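Local coordinates for protein glycosyl hydrolase, family 38 (Enterococcus faecalis, PDB 5KBP) that probably hydrolyses alpha-mannosidic linkages in carbohydrates, as a glycoside hydrolase of family 38, at residues His819-His824 and Asn841-Arg846; Pro323-Ala328 and Asp334-Gln339; Asp671-Val676 and Leu735-Val740; Val728-Glu733 and Ile746-Ile751. All coordinates share one frame; numbering follows the deposited sequence.

Contact 1 of 4, residues His819-His824 and Asn841-Arg846; sequences HVYLTH and NHLVVR. Unlike the reference sequence in segment 819-824: H824 (reference Thr).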
loop_
_atom_site.group_PDB
_atom_site.type_symbol
_atom_site.label_atom_id
_atom_site.label_comp_id
_atom_site.label_asym_id
_atom_site.label_seq_id
_atom_site.Cartn_x
_atom_site.Cartn_y
_atom_site.Cartn_z
ATOM N N HIS A 819 -13.301 -32.603 -20.933
ATOM C CA HIS A 819 -14.390 -32.786 -19.986
ATOM C C HIS A 819 -15.176 -31.491 -19.850
ATOM O O HIS A 819 -14.591 -30.408 -19.786
ATOM C CB HIS A 819 -13.856 -33.228 -18.620
ATOM C CG HIS A 819 -14.925 -33.462 -17.598
ATOM N ND1 HIS A 819 -15.247 -32.533 -16.632
ATOM C CD2 HIS A 819 -15.741 -34.521 -17.389
ATOM C CE1 HIS A 819 -16.219 -33.010 -15.873
ATOM N NE2 HIS A 819 -16.537 -34.214 -16.312
ATOM N N VAL A 820 -16.499 -31.618 -19.800
ATOM C CA VAL A 820 -17.399 -30.493 -19.569
ATOM C C VAL A 820 -17.863 -30.554 -18.121
ATOM O O VAL A 820 -18.534 -31.509 -17.715
ATOM C CB VAL A 820 -18.594 -30.518 -20.534
ATOM C CG1 VAL A 820 -19.600 -29.443 -20.159
ATOM C CG2 VAL A 820 -18.120 -30.337 -21.967
ATOM N N TYR A 821 -17.511 -29.530 -17.342
ATOM C CA TYR A 821 -17.840 -29.545 -15.920
ATOM C C TYR A 821 -19.290 -29.147 -15.666
ATOM O O TYR A 821 -19.935 -29.696 -14.767
ATOM C CB TYR A 821 -16.887 -28.627 -15.149
ATOM C CG TYR A 821 -17.002 -28.749 -13.646
ATOM C CD1 TYR A 821 -16.608 -29.908 -12.992
ATOM C CD2 TYR A 821 -17.497 -27.702 -12.880
ATOM C CE1 TYR A 821 -16.709 -30.027 -11.618
ATOM C CE2 TYR A 821 -17.602 -27.809 -11.504
ATOM C CZ TYR A 821 -17.207 -28.973 -10.878
ATOM O OH TYR A 821 -17.310 -29.086 -9.512
ATOM N N LEU A 822 -19.820 -28.209 -16.444
ATOM C CA LEU A 822 -21.185 -27.731 -16.259
ATOM C C LEU A 822 -21.864 -27.563 -17.607
ATOM O O LEU A 822 -21.272 -27.001 -18.533
ATOM C CB LEU A 822 -21.200 -26.396 -15.496
ATOM C CG LEU A 822 -21.012 -26.457 -13.981
ATOM C CD1 LEU A 822 -20.833 -25.065 -13.402
ATOM C CD2 LEU A 822 -22.202 -27.143 -13.338
ATOM N N THR A 823 -23.096 -28.048 -17.715
ATOM C CA THR A 823 -23.923 -27.834 -18.896
ATOM C C THR A 823 -24.948 -26.755 -18.569
ATOM O O THR A 823 -25.687 -26.874 -17.589
ATOM C CB THR A 823 -24.615 -29.126 -19.324
ATOM O OG1 THR A 823 -23.629 -30.103 -19.685
ATOM C CG2 THR A 823 -25.532 -28.879 -20.512
ATOM N N HIS A 824 -24.979 -25.699 -19.369
ATOM C CA HIS A 824 -25.787 -24.527 -19.075
ATOM C C HIS A 824 -26.975 -24.451 -20.027
ATOM O O HIS A 824 -26.881 -24.830 -21.201
ATOM C CB HIS A 824 -24.952 -23.250 -19.170
ATOM C CG HIS A 824 -23.932 -23.104 -18.073
ATOM N ND1 HIS A 824 -23.992 -22.105 -17.121
ATOM C CD2 HIS A 824 -22.822 -23.825 -17.782
ATOM C CE1 HIS A 824 -22.965 -22.216 -16.295
ATOM N NE2 HIS A 824 -22.242 -23.255 -16.671
ATOM N N ASN A 841 -19.230 -26.848 1.425
ATOM C CA ASN A 841 -18.504 -27.099 0.179
ATOM C C ASN A 841 -19.434 -27.412 -0.991
ATOM O O ASN A 841 -18.994 -27.972 -2.000
ATOM C CB ASN A 841 -17.470 -28.221 0.345
ATOM C CG ASN A 841 -16.266 -27.789 1.159
ATOM O OD1 ASN A 841 -16.041 -28.278 2.266
ATOM N ND2 ASN A 841 -15.480 -26.873 0.608
ATOM N N HIS A 842 -20.715 -27.066 -0.878
ATOM C CA HIS A 842 -21.637 -27.242 -1.992
ATOM C C HIS A 842 -21.232 -26.342 -3.152
ATOM O O HIS A 842 -20.813 -25.200 -2.954
ATOM C CB HIS A 842 -23.068 -26.911 -1.564
ATOM C CG HIS A 842 -23.603 -27.797 -0.484
ATOM N ND1 HIS A 842 -23.178 -29.095 -0.303
ATOM C CD2 HIS A 842 -24.535 -27.570 0.472
ATOM C CE1 HIS A 842 -23.824 -29.629 0.719
ATOM N NE2 HIS A 842 -24.653 -28.724 1.207
ATOM N N LEU A 843 -21.360 -26.859 -4.371
ATOM C CA LEU A 843 -21.070 -26.053 -5.549
ATOM C C LEU A 843 -22.157 -25.000 -5.728
ATOM O O LEU A 843 -23.344 -25.332 -5.814
ATOM C CB LEU A 843 -20.964 -26.931 -6.794
ATOM C CG LEU A 843 -20.617 -26.168 -8.076
ATOM C CD1 LEU A 843 -19.258 -25.493 -7.949
ATOM C CD2 LEU A 843 -20.652 -27.084 -9.286
ATOM N N VAL A 844 -21.755 -23.734 -5.779
ATOM C CA VAL A 844 -22.675 -22.610 -5.915
ATOM C C VAL A 844 -22.502 -22.007 -7.301
ATOM O O VAL A 844 -21.384 -21.660 -7.701
ATOM C CB VAL A 844 -22.444 -21.553 -4.821
ATOM C CG1 VAL A 844 -23.334 -20.345 -5.057
ATOM C CG2 VAL A 844 -22.703 -22.149 -3.445
ATOM N N VAL A 845 -23.608 -21.891 -8.033
ATOM C CA VAL A 845 -23.627 -21.286 -9.359
ATOM C C VAL A 845 -24.727 -20.235 -9.384
ATOM O O VAL A 845 -25.836 -20.476 -8.898
ATOM C CB VAL A 845 -23.854 -22.337 -10.465
ATOM C CG1 VAL A 845 -23.829 -21.682 -11.838
ATOM C CG2 VAL A 845 -22.814 -23.442 -10.374
ATOM N N ARG A 846 -24.421 -19.068 -9.947
ATOM C CA ARG A 846 -25.381 -17.977 -10.014
ATOM C C ARG A 846 -25.418 -17.385 -11.413
ATOM O O ARG A 846 -24.374 -17.136 -12.025
ATOM C CB ARG A 846 -25.054 -16.880 -8.993
ATOM C CG ARG A 846 -25.951 -15.653 -9.099
ATOM C CD ARG A 846 -25.982 -14.852 -7.803
ATOM N NE ARG A 846 -24.649 -14.648 -7.243
ATOM C CZ ARG A 846 -24.189 -15.281 -6.168
ATOM N NH1 ARG A 846 -22.962 -15.039 -5.727
ATOM N NH2 ARG A 846 -24.956 -16.155 -5.530
#
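Y821, L822, L843 and V845 make an apolar contact between the loop after strand 819-820 and strand 843-849. One methyl of L843 does most of the touching. L843 has CG anti to the backbone N (chi1 -178°), which sends CD2 across to the Y821 ring. CD2 lies 3.8 Å from CE2 of Y821, approaching the ring obliquely, and 4.3 Å from CD2 of L822. The Y821 and L843 side chains point toward each other. L822 and V845 run alongside one another, pointing opposite ways, and CD1 of L822 reaches CG2 of V845 at 4.0 Å. V834, on the neighbouring strand 829-836, touches L822, L843 and V845. K861 packs on Y821, L822 and L843.

The hydroxyl of Y821 ends beside L843, its OH 3.9 Å from CD2, and is hydrogen-bonded to OE2 of E330, in helix 304-332. The ring and methyl contacts join the loop to the C-terminal beta-sandwich region by dispersion and burial of apolar surface. All four touching residues are buried, and direct polar pairing plays no part.

Contact 2 of 4, residues Pro323-Ala328 and Asp334-Gln339; sequences PLAAMA and DYPHDQ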
loop_
_atom_site.group_PDB
_atom_site.type_symbol
_atom_site.label_atom_id
_atom_site.label_comp_id
_atom_site.label_asym_id
_atom_site.label_seq_id
_atom_site.Cartn_x
_atom_site.Cartn_y
_atom_site.Cartn_z
ATOM N N PRO A 323 -13.951 -20.315 -10.112
ATOM C CA PRO A 323 -14.358 -21.475 -10.928
ATOM C C PRO A 323 -13.296 -22.559 -11.003
ATOM O O PRO A 323 -13.626 -23.752 -10.962
ATOM C CB PRO A 323 -14.637 -20.854 -12.305
ATOM C CG PRO A 323 -14.933 -19.423 -12.021
ATOM C CD PRO A 323 -14.033 -19.061 -10.883
ATOM N N LEU A 324 -12.021 -22.177 -11.113
ATOM C CA LEU A 324 -10.954 -23.173 -11.140
ATOM C C LEU A 324 -10.839 -23.894 -9.802
ATOM O O LEU A 324 -10.654 -25.116 -9.763
ATOM C CB LEU A 324 -9.627 -22.512 -11.512
ATOM C CG LEU A 324 -9.453 -22.106 -12.976
ATOM C CD1 LEU A 324 -8.180 -21.289 -13.157
ATOM C CD2 LEU A 324 -9.440 -23.331 -13.875
ATOM N N ALA A 325 -10.948 -23.154 -8.694
ATOM C CA ALA A 325 -10.893 -23.785 -7.381
ATOM C C ALA A 325 -12.115 -24.656 -7.125
ATOM O O ALA A 325 -12.012 -25.675 -6.431
ATOM C CB ALA A 325 -10.757 -22.724 -6.290
ATOM N N ALA A 326 -13.275 -24.276 -7.670
ATOM C CA ALA A 326 -14.464 -25.105 -7.517
ATOM C C ALA A 326 -14.302 -26.435 -8.244
ATOM O O ALA A 326 -14.763 -27.475 -7.761
ATOM C CB ALA A 326 -15.697 -24.359 -8.026
ATOM N N MET A 327 -13.645 -26.420 -9.407
ATOM C CA MET A 327 -13.372 -27.668 -10.114
ATOM C C MET A 327 -12.262 -28.456 -9.432
ATOM O O MET A 327 -12.321 -29.689 -9.363
ATOM C CB MET A 327 -13.002 -27.382 -11.570
ATOM C CG MET A 327 -14.090 -26.699 -12.380
ATOM S SD MET A 327 -13.576 -26.408 -14.084
ATOM C CE MET A 327 -14.978 -25.486 -14.710
ATOM N N ALA A 328 -11.243 -27.762 -8.917
ATOM C CA ALA A 328 -10.128 -28.439 -8.263
ATOM C C ALA A 328 -10.550 -29.150 -6.984
ATOM O O ALA A 328 -9.815 -30.019 -6.501
ATOM C CB ALA A 328 -9.012 -27.439 -7.957
ATOM N N ASP A 334 -10.498 -30.140 -1.211
ATOM C CA ASP A 334 -10.265 -28.912 -0.468
ATOM C C ASP A 334 -10.698 -27.710 -1.297
ATOM O O ASP A 334 -10.724 -27.756 -2.530
ATOM C CB ASP A 334 -8.786 -28.759 -0.076
ATOM C CG ASP A 334 -8.243 -29.972 0.657
ATOM O OD1 ASP A 334 -9.016 -30.638 1.376
ATOM O OD2 ASP A 334 -7.037 -30.262 0.508
ATOM N N TYR A 335 -11.044 -26.635 -0.599
ATOM C CA TYR A 335 -11.407 -25.363 -1.211
ATOM C C TYR A 335 -10.892 -24.245 -0.318
ATOM O O TYR A 335 -11.224 -24.199 0.875
ATOM C CB TYR A 335 -12.919 -25.257 -1.410
ATOM C CG TYR A 335 -13.360 -24.071 -2.243
ATOM C CD1 TYR A 335 -13.599 -22.834 -1.658
ATOM C CD2 TYR A 335 -13.551 -24.193 -3.613
ATOM C CE1 TYR A 335 -14.010 -21.752 -2.411
ATOM C CE2 TYR A 335 -13.962 -23.114 -4.376
ATOM C CZ TYR A 335 -14.189 -21.897 -3.769
ATOM O OH TYR A 335 -14.598 -20.817 -4.518
ATOM N N PRO A 336 -10.064 -23.328 -0.853
ATOM C CA PRO A 336 -9.420 -22.300 -0.010
ATOM C C PRO A 336 -10.379 -21.181 0.373
ATOM O O PRO A 336 -10.327 -20.062 -0.147
ATOM C CB PRO A 336 -8.275 -21.814 -0.904
ATOM C CG PRO A 336 -8.804 -21.980 -2.288
ATOM C CD PRO A 336 -9.678 -23.210 -2.265
ATOM N N HIS A 337 -11.281 -21.483 1.311
ATOM C CA HIS A 337 -12.284 -20.506 1.730
ATOM C C HIS A 337 -11.647 -19.331 2.461
ATOM O O HIS A 337 -11.970 -18.169 2.187
ATOM C CB HIS A 337 -13.340 -21.182 2.606
ATOM C CG HIS A 337 -14.312 -22.019 1.837
ATOM N ND1 HIS A 337 -14.352 -23.393 1.931
ATOM C CD2 HIS A 337 -15.276 -21.673 0.950
ATOM C CE1 HIS A 337 -15.301 -23.857 1.137
ATOM N NE2 HIS A 337 -15.879 -22.834 0.534
ATOM N N ASP A 338 -10.747 -19.615 3.407
ATOM C CA ASP A 338 -10.112 -18.544 4.172
ATOM C C ASP A 338 -9.333 -17.600 3.264
ATOM O O ASP A 338 -9.331 -16.382 3.478
ATOM C CB ASP A 338 -9.195 -19.131 5.246
ATOM C CG ASP A 338 -9.964 -19.814 6.363
ATOM O OD1 ASP A 338 -11.186 -19.577 6.472
ATOM O OD2 ASP A 338 -9.349 -20.579 7.138
ATOM N N GLN A 339 -8.672 -18.143 2.239
ATOM C CA GLN A 339 -7.910 -17.295 1.328
ATOM C C GLN A 339 -8.833 -16.440 0.467
ATOM O O GLN A 339 -8.543 -15.264 0.218
ATOM C CB GLN A 339 -6.996 -18.149 0.451
ATOM C CG GLN A 339 -5.841 -18.817 1.191
ATOM C CD GLN A 339 -6.237 -20.119 1.865
ATOM O OE1 GLN A 339 -7.421 -20.421 2.018
ATOM N NE2 GLN A 339 -5.242 -20.901 2.267
HETATM O O HOH W 1 -9.909 -25.869 -4.585
#
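Y335 turns an edge of its ring, CD2 and CE2, to the backbone of helix 304-332 at A325 and A326. CB lies near ND2 of N841. CG is anti to the backbone N (chi1 -170°), which carries the ring to the helix. CD2 comes first, 3.5 Å from O of A325. CE2 follows, 3.8 Å from CB of A325 and 3.6 Å from N of A326, which lies at the ring edge near its plane. On the other edge CD1 lies over the centre of the H337 ring, 3.1 Å above its plane.

The segments belong to helix 304-332 and the start of helix 337-348, joined by a short connection within the middle domain. P336 sits at the N-cap position of helix 337-348 and centres an inverse gamma turn, closed by a weak bond from N of H337 to O of Y335. CD of P336 packs on CB of A325 at 4.2 Å. A water donates to O of A325 (2.8 Å) and to O of D334 (2.9 Å), bridging the two backbones.

Contact 3 of 4, residues Asp671-Val676 and Leu735-Val740; sequences DHRLRV and LNEYEV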
loop_
_atom_site.group_PDB
_atom_site.type_symbol
_atom_site.label_atom_id
_atom_site.label_comp_id
_atom_site.label_asym_id
_atom_site.label_seq_id
_atom_site.Cartn_x
_atom_site.Cartn_y
_atom_site.Cartn_z
ATOM N N ASP A 671 -6.199 18.582 -17.005
ATOM C CA ASP A 671 -7.469 19.311 -17.061
ATOM C C ASP A 671 -8.216 19.056 -18.370
ATOM O O ASP A 671 -8.630 19.983 -19.067
ATOM C CB ASP A 671 -7.243 20.812 -16.848
ATOM C CG ASP A 671 -6.584 21.119 -15.518
ATOM O OD1 ASP A 671 -6.990 20.527 -14.497
ATOM O OD2 ASP A 671 -5.655 21.955 -15.496
ATOM N N HIS A 672 -8.401 17.779 -18.700
ATOM C CA HIS A 672 -9.058 17.423 -19.949
ATOM C C HIS A 672 -9.730 16.064 -19.810
ATOM O O HIS A 672 -9.521 15.336 -18.837
ATOM C CB HIS A 672 -8.069 17.408 -21.118
ATOM C CG HIS A 672 -7.132 16.242 -21.095
ATOM N ND1 HIS A 672 -6.972 15.394 -22.172
ATOM C CD2 HIS A 672 -6.309 15.778 -20.126
ATOM C CE1 HIS A 672 -6.090 14.459 -21.865
ATOM N NE2 HIS A 672 -5.673 14.670 -20.630
ATOM N N ARG A 673 -10.545 15.732 -20.810
ATOM C CA ARG A 673 -11.238 14.453 -20.880
ATOM C C ARG A 673 -11.172 13.941 -22.309
ATOM O O ARG A 673 -11.510 14.670 -23.247
ATOM C CB ARG A 673 -12.700 14.584 -20.435
ATOM C CG ARG A 673 -13.493 13.286 -20.525
ATOM C CD ARG A 673 -14.988 13.544 -20.497
ATOM N NE ARG A 673 -15.407 14.376 -21.620
ATOM C CZ ARG A 673 -16.655 14.780 -21.829
ATOM N NH1 ARG A 673 -16.940 15.536 -22.881
ATOM N NH2 ARG A 673 -17.619 14.430 -20.988
ATOM N N LEU A 674 -10.733 12.694 -22.474
ATOM C CA LEU A 674 -10.616 12.061 -23.781
ATOM C C LEU A 674 -11.652 10.952 -23.904
ATOM O O LEU A 674 -11.760 10.097 -23.019
ATOM C CB LEU A 674 -9.213 11.491 -23.991
ATOM C CG LEU A 674 -8.985 10.765 -25.318
ATOM C CD1 LEU A 674 -8.995 11.747 -26.483
ATOM C CD2 LEU A 674 -7.687 9.975 -25.279
ATOM N N ARG A 675 -12.408 10.970 -25.000
ATOM C CA ARG A 675 -13.438 9.975 -25.253
ATOM C C ARG A 675 -13.267 9.408 -26.655
ATOM O O ARG A 675 -12.560 9.969 -27.497
ATOM C CB ARG A 675 -14.850 10.566 -25.109
ATOM C CG ARG A 675 -14.995 11.601 -24.008
ATOM C CD ARG A 675 -16.041 12.638 -24.385
ATOM N NE ARG A 675 -17.404 12.193 -24.106
ATOM C CZ ARG A 675 -18.493 12.787 -24.586
ATOM N NH1 ARG A 675 -18.378 13.841 -25.382
ATOM N NH2 ARG A 675 -19.695 12.322 -24.279
ATOM N N VAL A 676 -13.928 8.278 -26.895
ATOM C CA VAL A 676 -13.995 7.652 -28.209
ATOM C C VAL A 676 -15.456 7.606 -28.635
ATOM O O VAL A 676 -16.341 7.314 -27.822
ATOM C CB VAL A 676 -13.360 6.243 -28.207
ATOM C CG1 VAL A 676 -14.011 5.351 -27.157
ATOM C CG2 VAL A 676 -13.444 5.612 -29.590
ATOM N N LEU A 735 -14.006 1.067 -18.452
ATOM C CA LEU A 735 -14.376 2.373 -18.995
ATOM C C LEU A 735 -15.858 2.575 -18.693
ATOM O O LEU A 735 -16.733 2.355 -19.529
ATOM C CB LEU A 735 -14.072 2.442 -20.488
ATOM C CG LEU A 735 -12.765 1.790 -20.949
ATOM C CD1 LEU A 735 -12.587 1.944 -22.454
ATOM C CD2 LEU A 735 -11.567 2.361 -20.199
ATOM N N ASN A 736 -16.132 3.010 -17.464
ATOM C CA ASN A 736 -17.465 2.923 -16.885
ATOM C C ASN A 736 -18.317 4.171 -17.092
ATOM O O ASN A 736 -19.473 4.184 -16.657
ATOM C CB ASN A 736 -17.357 2.616 -15.388
ATOM C CG ASN A 736 -16.620 1.319 -15.115
ATOM O OD1 ASN A 736 -15.606 1.301 -14.419
ATOM N ND2 ASN A 736 -17.125 0.225 -15.670
ATOM N N GLU A 737 -17.795 5.212 -17.736
ATOM C CA GLU A 737 -18.578 6.399 -18.055
ATOM C C GLU A 737 -18.856 6.438 -19.550
ATOM O O GLU A 737 -17.936 6.278 -20.361
ATOM C CB GLU A 737 -17.864 7.684 -17.629
ATOM C CG GLU A 737 -18.744 8.922 -17.748
ATOM C CD GLU A 737 -17.969 10.212 -17.592
ATOM O OE1 GLU A 737 -17.556 10.789 -18.619
ATOM O OE2 GLU A 737 -17.768 10.647 -16.441
ATOM N N TYR A 738 -20.119 6.658 -19.909
ATOM C CA TYR A 738 -20.519 6.779 -21.302
ATOM C C TYR A 738 -21.595 7.848 -21.417
ATOM O O TYR A 738 -22.156 8.312 -20.420
ATOM C CB TYR A 738 -21.034 5.446 -21.864
ATOM C CG TYR A 738 -22.442 5.106 -21.430
ATOM C CD1 TYR A 738 -22.681 4.491 -20.210
ATOM C CD2 TYR A 738 -23.534 5.398 -22.241
ATOM C CE1 TYR A 738 -23.964 4.175 -19.808
ATOM C CE2 TYR A 738 -24.820 5.091 -21.844
ATOM C CZ TYR A 738 -25.029 4.478 -20.627
ATOM O OH TYR A 738 -26.308 4.168 -20.228
ATOM N N GLU A 739 -21.885 8.232 -22.657
ATOM C CA GLU A 739 -22.970 9.157 -22.947
ATOM C C GLU A 739 -23.482 8.882 -24.352
ATOM O O GLU A 739 -22.688 8.736 -25.285
ATOM C CB GLU A 739 -22.515 10.616 -22.822
ATOM C CG GLU A 739 -23.588 11.626 -23.198
ATOM C CD GLU A 739 -23.154 13.060 -22.964
ATOM O OE1 GLU A 739 -24.034 13.922 -22.765
ATOM O OE2 GLU A 739 -21.934 13.324 -22.977
ATOM N N VAL A 740 -24.799 8.805 -24.494
ATOM C CA VAL A 740 -25.445 8.624 -25.789
ATOM C C VAL A 740 -25.845 10.005 -26.289
ATOM O O VAL A 740 -26.749 10.639 -25.736
ATOM C CB VAL A 740 -26.654 7.685 -25.694
ATOM C CG1 VAL A 740 -27.243 7.442 -27.074
ATOM C CG2 VAL A 740 -26.252 6.374 -25.039
#
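R675 and E739 form a salt bridge, with NH2 of R675 2.8 Å from OE2 of E739. The two side chains have different shapes. R675 starts with CG anti to the carbonyl carbon (chi1 -36°), and its bends at chi2 and chi3 then turn the guanidinium toward E739. The straight chain of E739 brings the carboxylate to it. The side chains cross obliquely, and the guanidinium and carboxylate planes are 47° apart. CB of E739 lies in the guanidinium plane, at its edge, 3.6 Å from NH2 of R675.

The two strands, 672-679 and 737-740, each pair with strand 745-753 between them in an antiparallel sheet of the C-terminal domain. The salt bridge therefore spans the middle strand. R673 bends at chi3 (61°), and CD of R675 packs on one face of its guanidinium. Its NH2 is 4.3 Å from OE1 of E737, too far for a salt bridge. The E737 carboxylate is held by S301, N298 and T749. E563 takes NH1 of R675 in a second salt bridge, and N of N711 bonds to OE1 of E739.

Contact 4 of 4, residues Val728-Glu733 and Ile746-Ile751; sequences VTIFNE and IAVTLI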
loop_
_atom_site.group_PDB
_atom_site.type_symbol
_atom_site.label_atom_id
_atom_site.label_comp_id
_atom_site.label_asym_id
_atom_site.label_seq_id
_atom_site.Cartn_x
_atom_site.Cartn_y
_atom_site.Cartn_z
ATOM N N VAL A 728 -25.993 -1.615 -32.375
ATOM C CA VAL A 728 -24.561 -1.534 -32.111
ATOM C C VAL A 728 -24.336 -1.725 -30.619
ATOM O O VAL A 728 -24.999 -1.079 -29.800
ATOM C CB VAL A 728 -23.965 -0.191 -32.574
ATOM C CG1 VAL A 728 -22.476 -0.136 -32.270
ATOM C CG2 VAL A 728 -24.215 0.022 -34.055
ATOM N N THR A 729 -23.404 -2.609 -30.267
ATOM C CA THR A 729 -23.007 -2.835 -28.884
ATOM C C THR A 729 -21.538 -2.472 -28.722
ATOM O O THR A 729 -20.699 -2.893 -29.525
ATOM C CB THR A 729 -23.239 -4.291 -28.462
ATOM O OG1 THR A 729 -24.632 -4.610 -28.558
ATOM C CG2 THR A 729 -22.776 -4.509 -27.027
ATOM N N ILE A 730 -21.234 -1.689 -27.689
ATOM C CA ILE A 730 -19.873 -1.272 -27.375
ATOM C C ILE A 730 -19.538 -1.799 -25.988
ATOM O O ILE A 730 -20.162 -1.392 -25.000
ATOM C CB ILE A 730 -19.715 0.256 -27.427
ATOM C CG1 ILE A 730 -20.147 0.799 -28.792
ATOM C CG2 ILE A 730 -18.281 0.654 -27.119
ATOM C CD1 ILE A 730 -19.318 0.285 -29.940
ATOM N N PHE A 731 -18.561 -2.698 -25.911
ATOM C CA PHE A 731 -18.121 -3.243 -24.637
ATOM C C PHE A 731 -16.749 -2.688 -24.273
ATOM O O PHE A 731 -16.028 -2.151 -25.118
ATOM C CB PHE A 731 -18.095 -4.778 -24.660
ATOM C CG PHE A 731 -17.288 -5.370 -25.781
ATOM C CD1 PHE A 731 -17.875 -5.641 -27.007
ATOM C CD2 PHE A 731 -15.952 -5.688 -25.598
ATOM C CE1 PHE A 731 -17.138 -6.198 -28.037
ATOM C CE2 PHE A 731 -15.210 -6.246 -26.625
ATOM C CZ PHE A 731 -15.805 -6.503 -27.845
ATOM N N ASN A 732 -16.400 -2.820 -22.994
ATOM C CA ASN A 732 -15.213 -2.169 -22.457
ATOM C C ASN A 732 -14.721 -2.939 -21.238
ATOM O O ASN A 732 -15.383 -3.855 -20.745
ATOM C CB ASN A 732 -15.508 -0.712 -22.083
ATOM C CG ASN A 732 -16.410 -0.595 -20.868
ATOM O OD1 ASN A 732 -15.934 -0.491 -19.738
ATOM N ND2 ASN A 732 -17.720 -0.616 -21.095
ATOM N N GLU A 733 -13.543 -2.543 -20.755
ATOM C CA GLU A 733 -12.953 -3.081 -19.529
ATOM C C GLU A 733 -12.546 -1.901 -18.653
ATOM O O GLU A 733 -11.468 -1.329 -18.836
ATOM C CB GLU A 733 -11.758 -3.980 -19.829
ATOM C CG GLU A 733 -12.076 -5.197 -20.675
ATOM C CD GLU A 733 -10.873 -6.098 -20.859
ATOM O OE1 GLU A 733 -9.876 -5.909 -20.131
ATOM O OE2 GLU A 733 -10.921 -6.992 -21.729
ATOM N N ILE A 746 -22.658 6.912 -29.535
ATOM C CA ILE A 746 -22.193 6.394 -28.253
ATOM C C ILE A 746 -20.789 6.928 -28.006
ATOM O O ILE A 746 -19.871 6.673 -28.792
ATOM C CB ILE A 746 -22.209 4.860 -28.231
ATOM C CG1 ILE A 746 -23.606 4.334 -28.566
ATOM C CG2 ILE A 746 -21.762 4.350 -26.874
ATOM C CD1 ILE A 746 -23.690 2.826 -28.596
ATOM N N ALA A 747 -20.621 7.675 -26.921
ATOM C CA ALA A 747 -19.333 8.246 -26.546
ATOM C C ALA A 747 -18.887 7.596 -25.244
ATOM O O ALA A 747 -19.513 7.796 -24.197
ATOM C CB ALA A 747 -19.428 9.763 -26.402
ATOM N N VAL A 748 -17.812 6.815 -25.309
ATOM C CA VAL A 748 -17.236 6.167 -24.138
ATOM C C VAL A 748 -16.057 7.000 -23.661
ATOM O O VAL A 748 -15.132 7.282 -24.434
ATOM C CB VAL A 748 -16.802 4.724 -24.449
ATOM C CG1 VAL A 748 -16.081 4.120 -23.252
ATOM C CG2 VAL A 748 -18.005 3.876 -24.837
ATOM N N THR A 749 -16.088 7.399 -22.392
ATOM C CA THR A 749 -15.014 8.198 -21.818
ATOM C C THR A 749 -13.824 7.305 -21.499
ATOM O O THR A 749 -13.957 6.321 -20.762
ATOM C CB THR A 749 -15.491 8.917 -20.559
ATOM O OG1 THR A 749 -16.587 9.778 -20.887
ATOM C CG2 THR A 749 -14.360 9.742 -19.959
ATOM N N LEU A 750 -12.662 7.651 -22.046
ATOM C CA LEU A 750 -11.453 6.875 -21.806
ATOM C C LEU A 750 -10.722 7.330 -20.546
ATOM O O LEU A 750 -10.336 6.502 -19.716
ATOM C CB LEU A 750 -10.523 6.968 -23.019
ATOM C CG LEU A 750 -11.094 6.478 -24.352
ATOM C CD1 LEU A 750 -10.063 6.622 -25.459
ATOM C CD2 LEU A 750 -11.566 5.038 -24.236
ATOM N N ILE A 751 -10.534 8.637 -20.387
ATOM C CA ILE A 751 -9.761 9.171 -19.273
ATOM C C ILE A 751 -10.214 10.605 -19.032
ATOM O O ILE A 751 -10.495 11.349 -19.974
ATOM C CB ILE A 751 -8.241 9.073 -19.557
ATOM C CG1 ILE A 751 -7.420 9.444 -18.320
ATOM C CG2 ILE A 751 -7.845 9.941 -20.746
ATOM C CD1 ILE A 751 -5.931 9.224 -18.500
#
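Strands 728-732 and 746-751 run almost exactly parallel, 2° apart, with their axes 9.4 Å from each other at closest approach. That spacing is filled by side chains. I730 reaches both partners and divides its branches between them. Its CG1, anti to the carbonyl carbon (chi1 -56°), lies 4.1 Å from CD1 of I746. Its CG2, anti to the backbone N, lies 4.0 Å from CG2 of V748. I730 and I746 lie side by side with their chains running in opposing senses, whereas I730 and V748 meet at a slant. CD1 of I746 also comes within 4.3 Å of the carbonyl O of V728.

The contact is wholly apolar at its touching methyls and methylene, and it packs one beta-sheet on another. Strand 727-732 belongs to an antiparallel sheet, between strands 718-722 and 772-783. Strand 745-753 lies in a second antiparallel sheet, between strands 672-679 and 737-740. V719 touches both I730 and I746, and F678 of strand 672-679 adds to the packing on I730.

How the contacts relate
The contacts fall into two clusters. Contacts 1 and 2 have centres 13 Å apart and touch: CD2 of Y821 packs on CG of M327 at 3.6 Å, and ND2 of N841 lies 3.1 Å from CE1 of H337. Contact 2 lies within the middle domain, and where it touches contact 1 that domain meets the C-terminal beta-sandwich region. Contacts 3 and 4 have centres 8 Å apart. Strand 745-753, which carries segment 746-751 of contact 4, runs between the two strands of contact 3. O of L674 and N of L750, 2.8 Å apart, make a probable hydrogen bond. The clusters do not touch; their nearest atoms, in contacts 2 and 4, are about 16 Å apart. All four lie away from the calcium-binding residues F253 and Y256, where no calcium is bound in this chain.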